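Local coordinates for protein probable TonB-dependent siderophore receptor PirA (Acinetobacter baumannii, PDB 5FR8) that probably takes up iron-loaded siderophores across the outer membrane, serving as a TonB-dependent receptor that may bind ferric enterobactin, at residues L579-E584 against M603-D608. Residues are numbered along the deposited sequence; the frame is centred on the assembly and turned at random.
Sequences LIQGFE and MMDSKD
Gln581 and Asp605 meet side by side because Gln581 turns CG away from its own N (chi1 -164°) and runs on extended, while Asp605 swings its carboxylate beside its N, anti to the carbonyl carbon. The amide NE2 of Gln581 thereby lies 2.8 Å from Asp605 OD2, in a hydrogen bond that leaves nearly in the amide plane and meets the oxygen close to its C-O axis, though it is bent at the hydrogen (136°). The amide and carboxylate planes are turned 33° from one another.

The backbones that carry them pair antiparallel, with Leu579 opposite Lys607 and Gln581 opposite Asp605 as hydrogen-bonded pairs. A classic beta bulge breaks the register: Met604 and Asp605 both face Gln581, whose O accepts from Met604 N at 2.9 Å and from Asp605 N at 3.1 Å, both arriving from the same face of its carbonyl plane. The bend at chi3 of Met604 turns CE back to Gln581 CG (3.6 Å). Its SD lies in the plane of the Phe583 ring, at the edge, 5.3 Å from the centroid: a Met-aromatic contact. Phe583 also packs edge-to-face with Trp531. At the other end, Leu579 CD2 lies near Asp605 CB (3.9 Å) and Lys607 CE. Ile580 and Ser606 point to the opposite face, where Ser606 OG accepts a hydrogen bond from Leu615 N.

The segments belong to the hairpin of strands 564-591 and 594-608 in the TonB-dependent receptor barrel. Gln581 OE1 accepts from Trp531 NE1 while NE2 donates to Asp605 OD2, a pattern that supports the modelled amide orientation; Lys607 NZ makes a long salt bridge to Asp605 OD1, the oxygen not used by Gln581, and probably helps offset the carboxylate charge.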
loop_
_atom_site.group_PDB
_atom_site.type_symbol
_atom_site.label_atom_id
_atom_site.label_comp_id
_atom_site.label_asym_id
_atom_site.label_seq_id
_atom_site.Cartn_x
_atom_site.Cartn_y
_atom_site.Cartn_z
ATOM N N LEU A 579 5.266 11.592 15.242
ATOM C CA LEU A 579 6.718 11.589 15.041
ATOM C C LEU A 579 7.220 10.228 14.599
ATOM O O LEU A 579 7.067 9.252 15.290
ATOM C CB LEU A 579 7.476 11.988 16.316
ATOM C CG LEU A 579 8.990 11.750 16.183
ATOM C CD1 LEU A 579 9.595 12.654 15.114
ATOM C CD2 LEU A 579 9.735 11.947 17.496
ATOM N N ILE A 580 7.876 10.194 13.455
ATOM C CA ILE A 580 8.582 9.007 13.021
ATOM C C ILE A 580 10.084 9.281 12.929
ATOM O O ILE A 580 10.509 10.377 12.475
ATOM C CB ILE A 580 8.037 8.540 11.664
ATOM C CG1 ILE A 580 6.650 7.890 11.868
ATOM C CG2 ILE A 580 9.004 7.590 10.991
ATOM C CD1 ILE A 580 6.656 6.557 12.575
ATOM N N GLN A 581 10.883 8.296 13.352
ATOM C CA GLN A 581 12.341 8.449 13.294
ATOM C C GLN A 581 13.045 7.115 13.362
ATOM O O GLN A 581 12.543 6.188 13.991
ATOM C CB GLN A 581 12.844 9.349 14.434
ATOM C CG GLN A 581 14.260 9.884 14.238
ATOM C CD GLN A 581 14.695 10.825 15.342
ATOM O OE1 GLN A 581 15.666 11.590 15.187
ATOM N NE2 GLN A 581 13.983 10.787 16.467
ATOM N N GLY A 582 14.215 7.023 12.733
ATOM C CA GLY A 582 14.953 5.773 12.729
ATOM C C GLY A 582 16.201 5.800 11.880
ATOM O O GLY A 582 16.598 6.851 11.354
ATOM N N PHE A 583 16.799 4.625 11.712
ATOM C CA PHE A 583 17.994 4.469 10.881
ATOM C C PHE A 583 17.808 3.333 9.870
ATOM O O PHE A 583 17.184 2.322 10.157
ATOM C CB PHE A 583 19.178 4.170 11.757
ATOM C CG PHE A 583 19.716 5.371 12.465
ATOM C CD1 PHE A 583 19.139 5.821 13.650
ATOM C CD2 PHE A 583 20.817 6.043 11.963
ATOM C CE1 PHE A 583 19.644 6.924 14.310
ATOM C CE2 PHE A 583 21.329 7.149 12.620
ATOM C CZ PHE A 583 20.738 7.589 13.794
ATOM N N GLU A 584 18.321 3.526 8.672
ATOM C CA GLU A 584 18.369 2.480 7.671
ATOM C C GLU A 584 19.852 2.305 7.403
ATOM O O GLU A 584 20.604 3.288 7.338
ATOM C CB GLU A 584 17.686 2.914 6.366
ATOM C CG GLU A 584 16.155 2.997 6.349
ATOM C CD GLU A 584 15.608 3.470 4.999
ATOM O OE1 GLU A 584 16.423 3.819 4.092
ATOM O OE2 GLU A 584 14.363 3.501 4.844
ATOM N N MET A 603 13.991 1.422 14.403
ATOM C CA MET A 603 12.848 2.312 14.466
ATOM C C MET A 603 12.824 2.925 15.853
ATOM O O MET A 603 12.442 2.269 16.832
ATOM C CB MET A 603 11.582 1.498 14.182
ATOM C CG MET A 603 10.393 2.280 13.649
ATOM S SD MET A 603 10.579 2.993 12.004
ATOM C CE MET A 603 10.629 1.544 10.953
ATOM N N MET A 604 13.297 4.169 15.935
ATOM C CA MET A 604 13.499 4.867 17.205
ATOM C C MET A 604 12.201 5.453 17.680
ATOM O O MET A 604 12.006 5.585 18.859
ATOM C CB MET A 604 14.476 6.038 17.054
ATOM C CG MET A 604 15.931 5.705 17.270
ATOM S SD MET A 604 17.034 7.158 17.282
ATOM C CE MET A 604 16.804 7.789 15.621
ATOM N N ASP A 605 11.326 5.847 16.776
ATOM C CA ASP A 605 10.122 6.554 17.180
ATOM C C ASP A 605 8.973 6.341 16.216
ATOM O O ASP A 605 9.127 6.479 14.989
ATOM C CB ASP A 605 10.360 8.057 17.266
ATOM C CG ASP A 605 11.326 8.437 18.360
ATOM O OD1 ASP A 605 11.094 8.037 19.528
ATOM O OD2 ASP A 605 12.304 9.160 18.037
ATOM N N SER A 606 7.830 5.995 16.787
ATOM C CA SER A 606 6.575 5.986 16.078
ATOM C C SER A 606 5.523 6.339 17.090
ATOM O O SER A 606 5.031 5.471 17.801
ATOM C CB SER A 606 6.259 4.604 15.488
ATOM O OG SER A 606 5.100 4.648 14.640
ATOM N N LYS A 607 5.155 7.600 17.173
ATOM C CA LYS A 607 4.172 7.950 18.159
ATOM C C LYS A 607 3.405 9.188 17.748
ATOM O O LYS A 607 3.986 10.129 17.251
ATOM C CB LYS A 607 4.857 8.129 19.514
ATOM C CG LYS A 607 5.885 9.236 19.512
ATOM C CD LYS A 607 6.800 9.164 20.720
ATOM C CE LYS A 607 7.869 10.252 20.637
ATOM N NZ LYS A 607 8.943 10.013 21.639
ATOM N N ASP A 608 2.085 9.145 17.917
ATOM C CA ASP A 608 1.267 10.333 17.846
ATOM C C ASP A 608 1.481 11.127 19.148
ATOM O O ASP A 608 1.476 10.585 20.232
ATOM C CB ASP A 608 -0.201 9.970 17.673
ATOM C CG ASP A 608 -1.128 11.192 17.762
ATOM O OD1 ASP A 608 -1.010 12.146 16.950
ATOM O OD2 ASP A 608 -1.984 11.197 18.666
#